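Local coordinates for protein aminopeptidase C (Lactobacillus rhamnosus, PDB 4K7C) that probably removes amino-terminal residues from peptides, acting as a cysteine aminopeptidase of the papain-like C1 family in an assembly of six copies of the chain, at residues Ala37-Thr42 with Asp340-Thr345; Ile264-Ala269 with Asp440-Leu445; Thr300-Ala305 with Thr379-Glu384; Leu332-Tyr337 with Phe404-Tyr409; Phe347-Thr350 with Asp356-Glu359. One frame throughout, in Å; residues are numbered along the deposited sequence.

Contact 1 (Ala37-Thr42 with Asp340-Thr345); sequences ATAENT and DDLFNT
Leu342 spans the gap between two helix C-termini, setting its forked end against Thr38 and Ala39. Helix 23-39 runs out at Ala39, while the short helix 339-343 closes in a Schellman motif with Asn344 at positive phi. The side chains of Thr38 and Leu342 cross at about a right angle. Both leucine methyls rest on one threonine methyl, Thr38 CG2 lying 3.8 Å from Leu342 CD1 and likewise from CD2. In Thr38, OG1 stands beside the backbone N (chi1 -59°) and the methyl anti to it, which leaves OG1 pointed back into its own helix, where Gly34 O is its main hydrogen-bond partner. Leu342 CD2 also meets Ala39 CB, 4.0 Å away. With CG anti to the backbone N (chi1 177°), the leucine fork is carried towards helix 23-39, where Leu26 and Val30 also touch it. No hydrogen bond joins the two segments, so the contact rests on methyl packing. Other copies of the protein lie close by: Phe343 O accepts from Arg213 NE of the third subunit, and Ala37 O from Asn33 of the second. Thr345 OG1 donates to Phe343 O at 2.9 Å, 60° out of the carbonyl plane.

Contact 2 (Ile264-Ala269 with Asp440-Leu445); sequences INAPTA and DPMGAL
Met442, present as selenomethionine, lies against Ile264 and Ala266, bringing the C-terminal arm of the chain onto the loop that follows strand 260-264. In the bleomycin hydrolase branch of the papain-like peptidases this arm runs into the active-site cleft and limits the enzyme to aminopeptidase action, and the same role is probable here.

All the interactions between the segments are apolar. Ile264 CD1 approaches Met442 CG to 3.8 Å, the closest pair, while CB and CG2 of Ile264 lie near the selenium. Met442 SE is also 4.1 Å from Ala266 CB, and CE is scarcely farther from that methyl. The Met442 chain bends at chi2 (-57°) and chi3 (110°), which brings SE to both Ile264 and Ala266, and CE to Ala266. Leu355 and Tyr409 add to the packing round the same side chain.

Polar bonds work within each segment or link it to its surroundings. Asp440 starts an Asx turn at the head of the 3-10 segment 441-443, and its other carboxylate oxygen, OD2, forms a salt bridge with Lys271. Gly443 N bonds to Asp440 O at 2.9 Å, closing the first turn. In the 264-269 segment, Pro267 centres an inverse gamma turn, whose bond from Thr268 N to Ala266 O is weak. Gln141 NE2 donates to Met442 O. The Asx bond is nearly straight: Met442 N meets Asp440 OD1 at 2.9 Å and 164°, on the anti side of the carboxylate.

Contact 3 (Thr300-Ala305 with Thr379-Glu384); sequences TFKDLA and TKWKVE
Trp381 projects its six-membered ring from strand 377-384 onto helix 298-310, an example of helix-on-sheet packing in the beta-rich half of the papain-like fold. The strand pairs with 364-374 on one side and 396-400 on the other. The close part of the contact is small. Ala305 CB sits 4.0 Å from Trp381 CZ3 and comes in obliquely, while Lys302 O lies at the ring edge, near its plane, 4.1 Å from CH2. CG of Lys302, three residues before Ala305, is 4.2 Å from Trp381 CZ2. The indole leans this way with CG anti to the carbonyl carbon (chi1 -59°), and the ring of Phe404 stacks on it. Packing thins outward on the helix, where Asp303 turns away from the strand into an exposed position. The polar ends of the two main side chains converge elsewhere, on helix 401-407. Lys302 NZ makes salt bridges with Asp401 and Asp405, and Asp401 is the carboxylate that the lysine and the tryptophan share: its OD2 takes Lys302 NZ while its OD1 accepts from Trp381 NE1.

Contact 4 (Leu332-Tyr337 with Phe404-Tyr409); sequences LDTNIY and FDQFVY
Thr334 extends its methyl towards Gln406 and Phe407, and that methyl makes the whole contact. Thr334 CG2 is 4.3 Å from Gln406 CG and 4.4 Å from CE2 of the Phe407 ring, which it approaches obliquely. The touch is light, and no hydrogen bond crosses between the segments.

The two partners of the methyl also pack on each other. Gln406 CB stands 3.6 Å above the Phe407 ring plane, over its centre, so the glutamine covers one ring face. In Gln406, chi1 (-67°) sets CG beside the backbone N, next to Thr334 CG2, and the bend at chi2 (-48°) places the amide, whose OE1 accepts from Arg354 NH1 of helix 351-356.

Thr334 owes its position to a type I beta turn from Asp333 to Ile336, closed by Ile336 N on Asp333 O at 3.0 Å. An Asx turn is superposed on it: Asn335 N reaches Asp333 OD1 at 3.1 Å and 170°, from almost straight above the carboxylate plane. That carboxylate is itself tethered, OD1 to Ser400 OG and OD2 to Ser44 OG. On the other side, helix 401-407 gives way directly to strand 408-414, a strand of the papain-like sheet.

Farther out, Lys351 NZ binds both Asp405 O and Val408 O where the helix ends, and a backbone hydrogen bond links Phe407 with Asp320. At the same helix-to-strand junction, Val408 CG2 rests on one face of the Phe404 ring, 3.8 Å above the plane and offset to the rim.

Contact 5 (Phe347-Thr350 with Asp356-Glu359); sequences FTMT and DYGE
The phenol ring of Tyr357 presents neither face nor edge squarely to Met349; the selenomethionine methyl comes in obliquely at the root of the ring, where CE lies 3.8 Å from Tyr357 CB. The other flat group, the carboxylate of Glu359, is turned to polar partners: OE1 forms a salt bridge with Arg181 of the third subunit, and OE2 accepts from Gln323 NE2. The contact clasps the two ends of the short helix 351-356. Thr350 is the N-cap, its OG1 taking the backbone N of Glu353, and a Schellman motif ends the helix, with Glu359 N bonded to Arg354 O and Gly358 N to Leu355 O. Gly358 has positive phi (79°), the C-prime position of that motif, and the CB atoms of Tyr357 and Glu359, on either side of it in sequence, both point towards Met349. The Met349 side chain runs extended through chi2 and then bends at chi3 (68°), swinging CE to Tyr357 while SE stays beside Glu359. It crosses Tyr357 at about a right angle. Leu178 of the third subunit packs on both Met349 and Glu359, and Arg188 of that subunit on Tyr357, so the clasp belongs to an interface between copies. Glu359 presents its aliphatic part to Met349: Glu359 CG is 4.0 Å from Met349 SE, and Glu359 CB is 4.2 Å from Met349 SE.

How the contacts relate
Contact 2 joins the loop after strand 260-264 to the C-terminal arm, and contacts 3, 4 and 5 fall between its segments along the chain. Contacts 3 and 4 lie closest, centres 12 Å apart, tied through packing of Phe301 on Phe404. Contact 2 joins contact 4 through Asn265 N on Tyr409 O. Contact 5 closes round helix 351-356, its centre about 13 Å from those of contacts 2 and 4. Contact 1 is peripheral, its centre 29 Å from that of contact 2, yet Asn41 bonds to Asn335 and Ile336 of contact 4 and Asp340 to Phe347 of contact 5. Contacts 1 and 5 both meet the third subunit, linking the fold to the assembly.

Contact 1 (Ala37-Thr42 with Asp340-Thr345)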
# COMPACT_ATOMS: atom_id res chain seq x y z
N ALA A 37 -6.86 0.86 -23.81
CA ALA A 37 -8.01 0.45 -23.09
C ALA A 37 -9.28 0.71 -23.84
O ALA A 37 -10.29 0.07 -23.58
CB ALA A 37 -8.03 1.13 -21.72
N THR A 38 -9.25 1.63 -24.81
CA THR A 38 -10.45 1.84 -25.65
C THR A 38 -10.57 0.79 -26.77
O THR A 38 -11.58 0.21 -27.04
CB THR A 38 -10.50 3.30 -26.21
OG1 THR A 38 -10.51 4.20 -25.10
CG2 THR A 38 -11.76 3.43 -27.07
N ALA A 39 -9.45 0.45 -27.37
CA ALA A 39 -9.36 -0.42 -28.51
C ALA A 39 -9.22 -1.91 -28.28
O ALA A 39 -9.31 -2.66 -29.24
CB ALA A 39 -8.16 0.01 -29.34
N GLU A 40 -9.00 -2.34 -27.03
CA GLU A 40 -8.64 -3.74 -26.75
C GLU A 40 -9.91 -4.62 -26.96
O GLU A 40 -11.04 -4.23 -26.65
CB GLU A 40 -8.02 -3.87 -25.38
CG GLU A 40 -7.46 -5.27 -25.18
CD GLU A 40 -6.39 -5.38 -24.11
OE1 GLU A 40 -5.97 -4.31 -23.60
OE2 GLU A 40 -5.94 -6.57 -23.87
N ASN A 41 -9.67 -5.74 -27.61
CA ASN A 41 -10.67 -6.62 -28.21
C ASN A 41 -10.74 -7.96 -27.49
O ASN A 41 -9.83 -8.83 -27.59
CB ASN A 41 -10.21 -6.80 -29.63
CG ASN A 41 -11.09 -7.70 -30.44
OD1 ASN A 41 -12.21 -8.09 -30.09
ND2 ASN A 41 -10.55 -8.10 -31.51
N THR A 42 -11.86 -8.17 -26.86
CA THR A 42 -12.13 -9.38 -26.13
C THR A 42 -12.19 -10.62 -27.08
O THR A 42 -11.87 -11.70 -26.65
CB THR A 42 -13.38 -9.22 -25.33
OG1 THR A 42 -13.09 -8.25 -24.33
CG2 THR A 42 -13.78 -10.48 -24.66
N ASP A 340 -7.57 0.68 -36.07
CA ASP A 340 -8.02 1.20 -37.38
C ASP A 340 -9.52 1.47 -37.30
O ASP A 340 -9.98 2.52 -37.72
CB ASP A 340 -7.70 0.24 -38.55
CG ASP A 340 -6.23 -0.27 -38.60
OD1 ASP A 340 -5.63 -0.65 -37.53
OD2 ASP A 340 -5.70 -0.33 -39.76
N ASP A 341 -10.24 0.54 -36.70
CA ASP A 341 -11.67 0.70 -36.53
C ASP A 341 -11.99 1.90 -35.64
O ASP A 341 -12.84 2.78 -35.98
CB ASP A 341 -12.26 -0.47 -35.76
CG ASP A 341 -12.45 -1.73 -36.60
OD1 ASP A 341 -12.34 -1.66 -37.86
OD2 ASP A 341 -12.76 -2.78 -35.97
N LEU A 342 -11.26 2.03 -34.53
CA LEU A 342 -11.50 3.11 -33.56
C LEU A 342 -11.32 4.50 -34.16
O LEU A 342 -12.20 5.36 -34.01
CB LEU A 342 -10.51 3.02 -32.41
CG LEU A 342 -10.52 4.08 -31.31
CD1 LEU A 342 -11.89 4.37 -30.73
CD2 LEU A 342 -9.57 3.61 -30.18
N PHE A 343 -10.25 4.67 -34.93
CA PHE A 343 -9.92 5.95 -35.51
C PHE A 343 -10.42 6.16 -36.97
O PHE A 343 -10.11 7.23 -37.53
CB PHE A 343 -8.43 6.21 -35.47
CG PHE A 343 -7.88 6.38 -34.11
CD1 PHE A 343 -8.00 7.60 -33.45
CD2 PHE A 343 -7.45 5.31 -33.41
CE1 PHE A 343 -7.52 7.80 -32.21
CE2 PHE A 343 -6.97 5.49 -32.10
CZ PHE A 343 -6.97 6.73 -31.52
N ASN A 344 -11.11 5.19 -37.50
CA ASN A 344 -11.53 5.15 -38.89
C ASN A 344 -10.38 5.49 -39.80
O ASN A 344 -10.50 6.35 -40.69
CB ASN A 344 -12.77 6.08 -39.15
CG ASN A 344 -13.37 5.81 -40.49
OD1 ASN A 344 -13.29 4.67 -40.99
ND2 ASN A 344 -13.93 6.85 -41.12
N THR A 345 -9.22 4.84 -39.59
CA THR A 345 -8.00 5.21 -40.30
C THR A 345 -7.28 3.89 -40.56
O THR A 345 -7.22 3.02 -39.68
CB THR A 345 -7.10 6.12 -39.45
OG1 THR A 345 -7.77 7.35 -39.21
CG2 THR A 345 -5.76 6.44 -40.10

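Contact 2 (Ile264-Ala269 with Asp440-Leu445)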
# COMPACT_ATOMS: atom_id res chain seq x y z
N ILE A 264 16.80 -15.51 -39.93
CA ILE A 264 15.98 -14.27 -39.91
C ILE A 264 14.94 -14.34 -40.99
O ILE A 264 15.04 -15.17 -41.90
CB ILE A 264 16.81 -12.98 -40.01
CG1 ILE A 264 17.60 -12.85 -41.32
CG2 ILE A 264 17.69 -12.88 -38.80
CD1 ILE A 264 18.35 -11.55 -41.55
N ASN A 265 13.92 -13.46 -40.88
CA ASN A 265 12.94 -13.25 -41.93
C ASN A 265 12.83 -11.75 -42.08
O ASN A 265 12.08 -11.10 -41.31
CB ASN A 265 11.60 -13.85 -41.59
CG ASN A 265 10.58 -13.55 -42.62
OD1 ASN A 265 9.56 -12.92 -42.36
ND2 ASN A 265 10.85 -14.02 -43.86
N ALA A 266 13.59 -11.20 -43.00
CA ALA A 266 13.62 -9.80 -43.26
C ALA A 266 13.33 -9.63 -44.79
O ALA A 266 14.23 -9.79 -45.63
CB ALA A 266 14.93 -9.28 -42.85
N PRO A 267 12.06 -9.44 -45.14
CA PRO A 267 11.63 -9.59 -46.52
C PRO A 267 11.84 -8.31 -47.36
O PRO A 267 10.95 -7.84 -48.06
CB PRO A 267 10.17 -9.93 -46.39
CG PRO A 267 9.73 -9.18 -45.13
CD PRO A 267 10.90 -9.41 -44.20
N THR A 268 13.02 -7.78 -47.29
CA THR A 268 13.32 -6.51 -47.93
C THR A 268 14.17 -6.77 -49.16
O THR A 268 14.77 -7.85 -49.33
CB THR A 268 13.97 -5.53 -46.96
OG1 THR A 268 15.10 -6.11 -46.33
CG2 THR A 268 12.92 -5.06 -45.89
N ALA A 269 14.18 -5.79 -50.05
CA ALA A 269 14.83 -6.01 -51.37
C ALA A 269 16.35 -6.21 -51.28
O ALA A 269 16.93 -6.90 -52.13
CB ALA A 269 14.49 -4.85 -52.29
N ASP A 440 21.71 -1.14 -39.71
CA ASP A 440 20.66 -2.07 -40.23
C ASP A 440 19.71 -2.54 -39.17
O ASP A 440 20.08 -2.78 -38.02
CB ASP A 440 21.30 -3.31 -40.91
CG ASP A 440 20.30 -4.07 -41.77
OD1 ASP A 440 19.59 -4.97 -41.24
OD2 ASP A 440 20.32 -3.81 -43.00
N PRO A 441 18.39 -2.75 -39.53
CA PRO A 441 17.55 -3.22 -38.48
C PRO A 441 17.87 -4.56 -37.90
O PRO A 441 17.46 -4.79 -36.80
CB PRO A 441 16.17 -3.34 -39.10
CG PRO A 441 16.30 -2.90 -40.46
CD PRO A 441 17.61 -2.27 -40.69
N MSE A 442 18.50 -5.45 -38.64
CA MSE A 442 18.90 -6.74 -38.07
C MSE A 442 20.17 -6.69 -37.23
O MSE A 442 20.66 -7.74 -36.78
CB MSE A 442 19.14 -7.67 -39.28
CG MSE A 442 17.84 -8.09 -40.01
SE MSE A 442 16.43 -8.96 -39.06
CE MSE A 442 15.14 -7.49 -39.10
N GLY A 443 20.78 -5.51 -37.17
CA GLY A 443 21.83 -5.16 -36.20
C GLY A 443 21.28 -4.78 -34.82
O GLY A 443 22.07 -4.47 -33.87
N ALA A 444 19.93 -4.72 -34.74
CA ALA A 444 19.23 -4.43 -33.48
C ALA A 444 19.69 -5.50 -32.48
O ALA A 444 19.89 -6.70 -32.80
CB ALA A 444 17.71 -4.48 -33.62
N LEU A 445 19.95 -4.97 -31.30
CA LEU A 445 20.32 -5.75 -30.17
C LEU A 445 19.10 -5.74 -29.23
O LEU A 445 18.54 -4.66 -28.85
CB LEU A 445 21.52 -5.12 -29.46
CG LEU A 445 22.85 -4.89 -30.18
CD1 LEU A 445 23.95 -4.50 -29.19
CD2 LEU A 445 23.27 -6.12 -30.96

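Contact 3 (Thr300-Ala305 with Thr379-Glu384)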
# COMPACT_ATOMS: atom_id res chain seq x y z
N THR A 300 9.07 -21.24 -44.46
CA THR A 300 10.24 -22.13 -44.19
C THR A 300 10.74 -21.87 -42.75
O THR A 300 10.94 -22.79 -41.96
CB THR A 300 11.39 -21.82 -45.17
OG1 THR A 300 10.97 -21.92 -46.57
CG2 THR A 300 12.57 -22.73 -44.93
N PHE A 301 10.78 -20.59 -42.40
CA PHE A 301 11.20 -20.14 -41.04
C PHE A 301 10.29 -20.81 -40.04
O PHE A 301 10.76 -21.43 -39.05
CB PHE A 301 11.05 -18.57 -41.09
CG PHE A 301 11.43 -17.83 -39.87
CD1 PHE A 301 12.56 -17.00 -39.89
CD2 PHE A 301 10.55 -17.74 -38.80
CE1 PHE A 301 12.88 -16.19 -38.83
CE2 PHE A 301 10.89 -16.97 -37.70
CZ PHE A 301 12.02 -16.16 -37.70
N LYS A 302 8.97 -20.63 -40.22
CA LYS A 302 8.02 -21.21 -39.27
C LYS A 302 8.04 -22.74 -39.24
O LYS A 302 7.91 -23.38 -38.18
CB LYS A 302 6.59 -20.72 -39.59
CG LYS A 302 6.31 -19.34 -39.10
CD LYS A 302 5.16 -18.63 -39.83
CE LYS A 302 3.84 -19.27 -39.54
NZ LYS A 302 2.71 -18.74 -40.32
N ASP A 303 8.14 -23.37 -40.42
CA ASP A 303 8.22 -24.86 -40.44
C ASP A 303 9.40 -25.43 -39.69
O ASP A 303 9.25 -26.41 -39.02
CB ASP A 303 8.28 -25.36 -41.87
CG ASP A 303 6.93 -25.25 -42.59
OD1 ASP A 303 5.87 -25.11 -41.92
OD2 ASP A 303 6.96 -25.35 -43.83
N LEU A 304 10.55 -24.74 -39.74
CA LEU A 304 11.71 -25.11 -38.90
C LEU A 304 11.47 -24.99 -37.43
O LEU A 304 11.80 -25.88 -36.67
CB LEU A 304 12.93 -24.26 -39.24
CG LEU A 304 13.46 -24.40 -40.69
CD1 LEU A 304 14.44 -23.37 -41.02
CD2 LEU A 304 14.08 -25.77 -40.95
N ALA A 305 10.82 -23.89 -37.01
CA ALA A 305 10.45 -23.77 -35.61
C ALA A 305 9.56 -24.87 -35.13
O ALA A 305 9.78 -25.41 -34.04
CB ALA A 305 9.84 -22.39 -35.30
N THR A 379 -1.86 -22.01 -35.05
CA THR A 379 -2.79 -20.86 -34.78
C THR A 379 -2.23 -19.86 -33.75
O THR A 379 -2.63 -18.68 -33.73
CB THR A 379 -4.15 -21.44 -34.32
OG1 THR A 379 -3.94 -22.24 -33.16
CG2 THR A 379 -4.77 -22.29 -35.42
N LYS A 380 -1.40 -20.40 -32.86
CA LYS A 380 -0.86 -19.68 -31.74
C LYS A 380 0.35 -20.44 -31.18
O LYS A 380 0.48 -21.62 -31.40
CB LYS A 380 -1.88 -19.39 -30.63
CG LYS A 380 -2.66 -20.55 -30.13
CD LYS A 380 -3.92 -20.16 -29.38
CE LYS A 380 -4.69 -21.37 -28.86
NZ LYS A 380 -5.91 -20.81 -28.23
N TRP A 381 1.24 -19.66 -30.55
CA TRP A 381 2.55 -20.10 -30.11
C TRP A 381 2.66 -19.74 -28.64
O TRP A 381 2.21 -18.65 -28.18
CB TRP A 381 3.64 -19.33 -30.84
CG TRP A 381 3.57 -19.49 -32.35
CD1 TRP A 381 2.77 -18.81 -33.20
CD2 TRP A 381 4.45 -20.29 -33.16
NE1 TRP A 381 2.97 -19.25 -34.52
CE2 TRP A 381 4.01 -20.15 -34.50
CE3 TRP A 381 5.49 -21.23 -32.87
CZ2 TRP A 381 4.60 -20.84 -35.56
CZ3 TRP A 381 6.12 -21.86 -33.92
CH2 TRP A 381 5.66 -21.69 -35.24
N LYS A 382 3.27 -20.65 -27.89
CA LYS A 382 3.49 -20.47 -26.48
C LYS A 382 4.86 -19.86 -26.25
O LYS A 382 5.91 -20.33 -26.77
CB LYS A 382 3.35 -21.76 -25.69
CG LYS A 382 3.58 -21.64 -24.20
CD LYS A 382 3.37 -22.95 -23.45
CE LYS A 382 3.23 -22.65 -21.96
NZ LYS A 382 3.46 -23.84 -21.11
N VAL A 383 4.89 -18.83 -25.42
CA VAL A 383 6.08 -17.98 -25.30
C VAL A 383 6.54 -17.86 -23.86
O VAL A 383 5.81 -17.36 -22.97
CB VAL A 383 5.81 -16.57 -25.87
CG1 VAL A 383 7.01 -15.60 -25.67
CG2 VAL A 383 5.51 -16.71 -27.28
N GLU A 384 7.75 -18.30 -23.60
CA GLU A 384 8.34 -18.06 -22.29
C GLU A 384 8.97 -16.71 -22.23
O GLU A 384 9.91 -16.39 -22.98
CB GLU A 384 9.42 -19.14 -21.90
CG GLU A 384 10.05 -18.82 -20.53
CD GLU A 384 11.10 -19.83 -20.12
OE1 GLU A 384 11.49 -20.62 -21.01
OE2 GLU A 384 11.62 -19.72 -19.00

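Contact 4 (Leu332-Tyr337 with Phe404-Tyr409)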
# COMPACT_ATOMS: atom_id res chain seq x y z
N LEU A 332 0.01 -11.42 -27.62
CA LEU A 332 0.66 -10.84 -28.75
C LEU A 332 -0.21 -11.27 -29.96
O LEU A 332 -0.14 -12.41 -30.41
CB LEU A 332 2.08 -11.42 -28.88
CG LEU A 332 3.01 -11.41 -27.67
CD1 LEU A 332 4.44 -11.95 -27.90
CD2 LEU A 332 3.10 -10.03 -27.11
N ASP A 333 -1.07 -10.39 -30.45
CA ASP A 333 -2.04 -10.78 -31.45
C ASP A 333 -2.34 -9.48 -32.21
O ASP A 333 -2.61 -8.41 -31.62
CB ASP A 333 -3.33 -11.42 -30.83
CG ASP A 333 -4.35 -11.91 -31.87
OD1 ASP A 333 -4.05 -11.86 -33.13
OD2 ASP A 333 -5.46 -12.30 -31.40
N THR A 334 -2.24 -9.58 -33.55
CA THR A 334 -2.66 -8.51 -34.44
C THR A 334 -4.12 -8.06 -34.15
O THR A 334 -4.45 -6.95 -34.46
CB THR A 334 -2.55 -8.93 -35.90
OG1 THR A 334 -3.26 -10.14 -36.07
CG2 THR A 334 -1.13 -9.10 -36.30
N ASN A 335 -4.94 -8.93 -33.55
CA ASN A 335 -6.34 -8.59 -33.22
C ASN A 335 -6.56 -8.05 -31.79
O ASN A 335 -7.73 -7.70 -31.47
CB ASN A 335 -7.32 -9.80 -33.48
CG ASN A 335 -7.36 -10.22 -34.94
OD1 ASN A 335 -7.43 -11.48 -35.28
ND2 ASN A 335 -7.32 -9.26 -35.80
N ILE A 336 -5.51 -7.95 -30.98
CA ILE A 336 -5.70 -7.55 -29.57
C ILE A 336 -6.25 -6.15 -29.44
O ILE A 336 -7.01 -5.88 -28.49
CB ILE A 336 -4.48 -7.86 -28.67
CG1 ILE A 336 -4.83 -7.68 -27.21
CG2 ILE A 336 -3.30 -6.92 -28.99
CD1 ILE A 336 -5.90 -8.60 -26.70
N TYR A 337 -5.92 -5.29 -30.40
CA TYR A 337 -6.49 -3.94 -30.50
C TYR A 337 -7.10 -3.78 -31.84
O TYR A 337 -6.62 -4.36 -32.79
CB TYR A 337 -5.45 -2.85 -30.32
CG TYR A 337 -4.65 -2.96 -29.03
CD1 TYR A 337 -5.24 -2.78 -27.79
CD2 TYR A 337 -3.28 -3.22 -29.05
CE1 TYR A 337 -4.48 -2.87 -26.63
CE2 TYR A 337 -2.49 -3.32 -27.92
CZ TYR A 337 -3.09 -3.16 -26.67
OH TYR A 337 -2.37 -3.26 -25.53
N PHE A 404 2.99 -13.58 -35.26
CA PHE A 404 4.33 -14.20 -35.54
C PHE A 404 4.76 -13.78 -36.97
O PHE A 404 5.87 -13.31 -37.19
CB PHE A 404 4.12 -15.73 -35.48
CG PHE A 404 5.37 -16.52 -35.53
CD1 PHE A 404 5.76 -17.21 -34.42
CD2 PHE A 404 6.22 -16.52 -36.66
CE1 PHE A 404 6.93 -17.96 -34.41
CE2 PHE A 404 7.41 -17.29 -36.66
CZ PHE A 404 7.72 -18.01 -35.51
N ASP A 405 3.86 -13.89 -37.93
CA ASP A 405 4.16 -13.50 -39.32
C ASP A 405 4.71 -12.12 -39.45
O ASP A 405 5.61 -11.83 -40.22
CB ASP A 405 2.93 -13.67 -40.25
CG ASP A 405 2.56 -15.11 -40.50
OD1 ASP A 405 3.29 -16.03 -40.08
OD2 ASP A 405 1.48 -15.34 -41.10
N GLN A 406 4.10 -11.19 -38.73
CA GLN A 406 4.45 -9.83 -38.87
C GLN A 406 5.64 -9.41 -38.04
O GLN A 406 6.47 -8.62 -38.48
CB GLN A 406 3.27 -8.91 -38.45
CG GLN A 406 1.98 -8.87 -39.26
CD GLN A 406 2.23 -8.71 -40.74
OE1 GLN A 406 3.00 -7.87 -41.21
NE2 GLN A 406 1.59 -9.55 -41.46
N PHE A 407 5.74 -9.91 -36.79
CA PHE A 407 6.58 -9.28 -35.81
C PHE A 407 7.73 -10.13 -35.25
O PHE A 407 8.56 -9.63 -34.49
CB PHE A 407 5.77 -8.66 -34.63
CG PHE A 407 4.79 -7.63 -35.09
CD1 PHE A 407 5.24 -6.52 -35.82
CD2 PHE A 407 3.45 -7.82 -34.99
CE1 PHE A 407 4.32 -5.57 -36.29
CE2 PHE A 407 2.53 -6.88 -35.48
CZ PHE A 407 2.99 -5.75 -36.13
N VAL A 408 7.77 -11.38 -35.66
CA VAL A 408 8.96 -12.21 -35.36
C VAL A 408 9.97 -12.10 -36.52
O VAL A 408 9.59 -12.33 -37.70
CB VAL A 408 8.59 -13.65 -35.17
CG1 VAL A 408 9.86 -14.60 -35.03
CG2 VAL A 408 7.67 -13.81 -33.98
N TYR A 409 11.21 -11.77 -36.16
CA TYR A 409 12.28 -11.58 -37.11
C TYR A 409 13.40 -12.62 -37.05
O TYR A 409 14.11 -12.72 -38.04
CB TYR A 409 12.90 -10.24 -36.98
CG TYR A 409 11.91 -9.07 -37.17
CD1 TYR A 409 11.55 -8.67 -38.41
CD2 TYR A 409 11.39 -8.36 -36.07
CE1 TYR A 409 10.64 -7.66 -38.65
CE2 TYR A 409 10.52 -7.28 -36.31
CZ TYR A 409 10.15 -6.93 -37.60
OH TYR A 409 9.28 -5.88 -37.82

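Contact 5 (Phe347-Thr350 with Asp356-Glu359)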
# COMPACT_ATOMS: atom_id res chain seq x y z
N PHE A 347 -4.02 1.84 -40.78
CA PHE A 347 -2.68 1.94 -40.20
C PHE A 347 -1.75 0.81 -40.72
O PHE A 347 -0.68 0.58 -40.17
CB PHE A 347 -2.75 1.83 -38.69
CG PHE A 347 -3.40 3.00 -38.00
CD1 PHE A 347 -2.84 4.25 -38.02
CD2 PHE A 347 -4.59 2.81 -37.32
CE1 PHE A 347 -3.47 5.31 -37.37
CE2 PHE A 347 -5.23 3.85 -36.69
CZ PHE A 347 -4.63 5.09 -36.66
N THR A 348 -2.17 0.13 -41.77
CA THR A 348 -1.45 -1.03 -42.37
C THR A 348 -0.17 -0.67 -43.00
O THR A 348 -0.09 0.27 -43.80
CB THR A 348 -2.32 -1.67 -43.46
OG1 THR A 348 -3.56 -2.04 -42.87
CG2 THR A 348 -1.70 -2.99 -43.98
N MSE A 349 0.86 -1.40 -42.59
CA MSE A 349 2.15 -1.46 -43.30
C MSE A 349 2.54 -2.93 -43.46
O MSE A 349 2.13 -3.82 -42.70
CB MSE A 349 3.24 -0.77 -42.54
CG MSE A 349 2.89 0.68 -42.16
SE MSE A 349 4.34 1.62 -41.31
CE MSE A 349 5.75 1.84 -42.69
N THR A 350 3.28 -3.25 -44.54
CA THR A 350 3.83 -4.55 -44.67
C THR A 350 5.09 -4.68 -43.78
O THR A 350 5.67 -3.71 -43.34
CB THR A 350 4.30 -4.82 -46.15
OG1 THR A 350 5.43 -3.99 -46.46
CG2 THR A 350 3.14 -4.63 -47.22
N ASP A 356 11.99 -1.04 -43.43
CA ASP A 356 12.59 -0.02 -44.24
C ASP A 356 12.31 1.36 -43.67
O ASP A 356 13.11 2.29 -43.85
CB ASP A 356 12.13 -0.09 -45.72
CG ASP A 356 12.78 -1.21 -46.52
OD1 ASP A 356 13.80 -1.77 -46.10
OD2 ASP A 356 12.19 -1.55 -47.51
N TYR A 357 11.11 1.55 -43.08
CA TYR A 357 10.72 2.89 -42.65
C TYR A 357 10.89 3.07 -41.16
O TYR A 357 10.47 4.09 -40.64
CB TYR A 357 9.27 3.22 -43.09
CG TYR A 357 9.23 3.66 -44.54
CD1 TYR A 357 9.10 5.04 -44.88
CD2 TYR A 357 9.40 2.74 -45.55
CE1 TYR A 357 9.12 5.42 -46.18
CE2 TYR A 357 9.46 3.14 -46.86
CZ TYR A 357 9.28 4.48 -47.17
OH TYR A 357 9.30 4.94 -48.49
N GLY A 358 11.59 2.15 -40.46
CA GLY A 358 11.93 2.44 -39.04
C GLY A 358 10.83 2.24 -38.01
O GLY A 358 10.97 2.60 -36.82
N GLU A 359 9.76 1.63 -38.45
CA GLU A 359 8.61 1.37 -37.62
C GLU A 359 8.83 0.13 -36.72
O GLU A 359 8.33 0.12 -35.62
CB GLU A 359 7.38 1.19 -38.49
CG GLU A 359 6.08 0.72 -37.77
CD GLU A 359 5.71 1.52 -36.50
OE1 GLU A 359 6.04 2.69 -36.40
OE2 GLU A 359 5.00 0.92 -35.66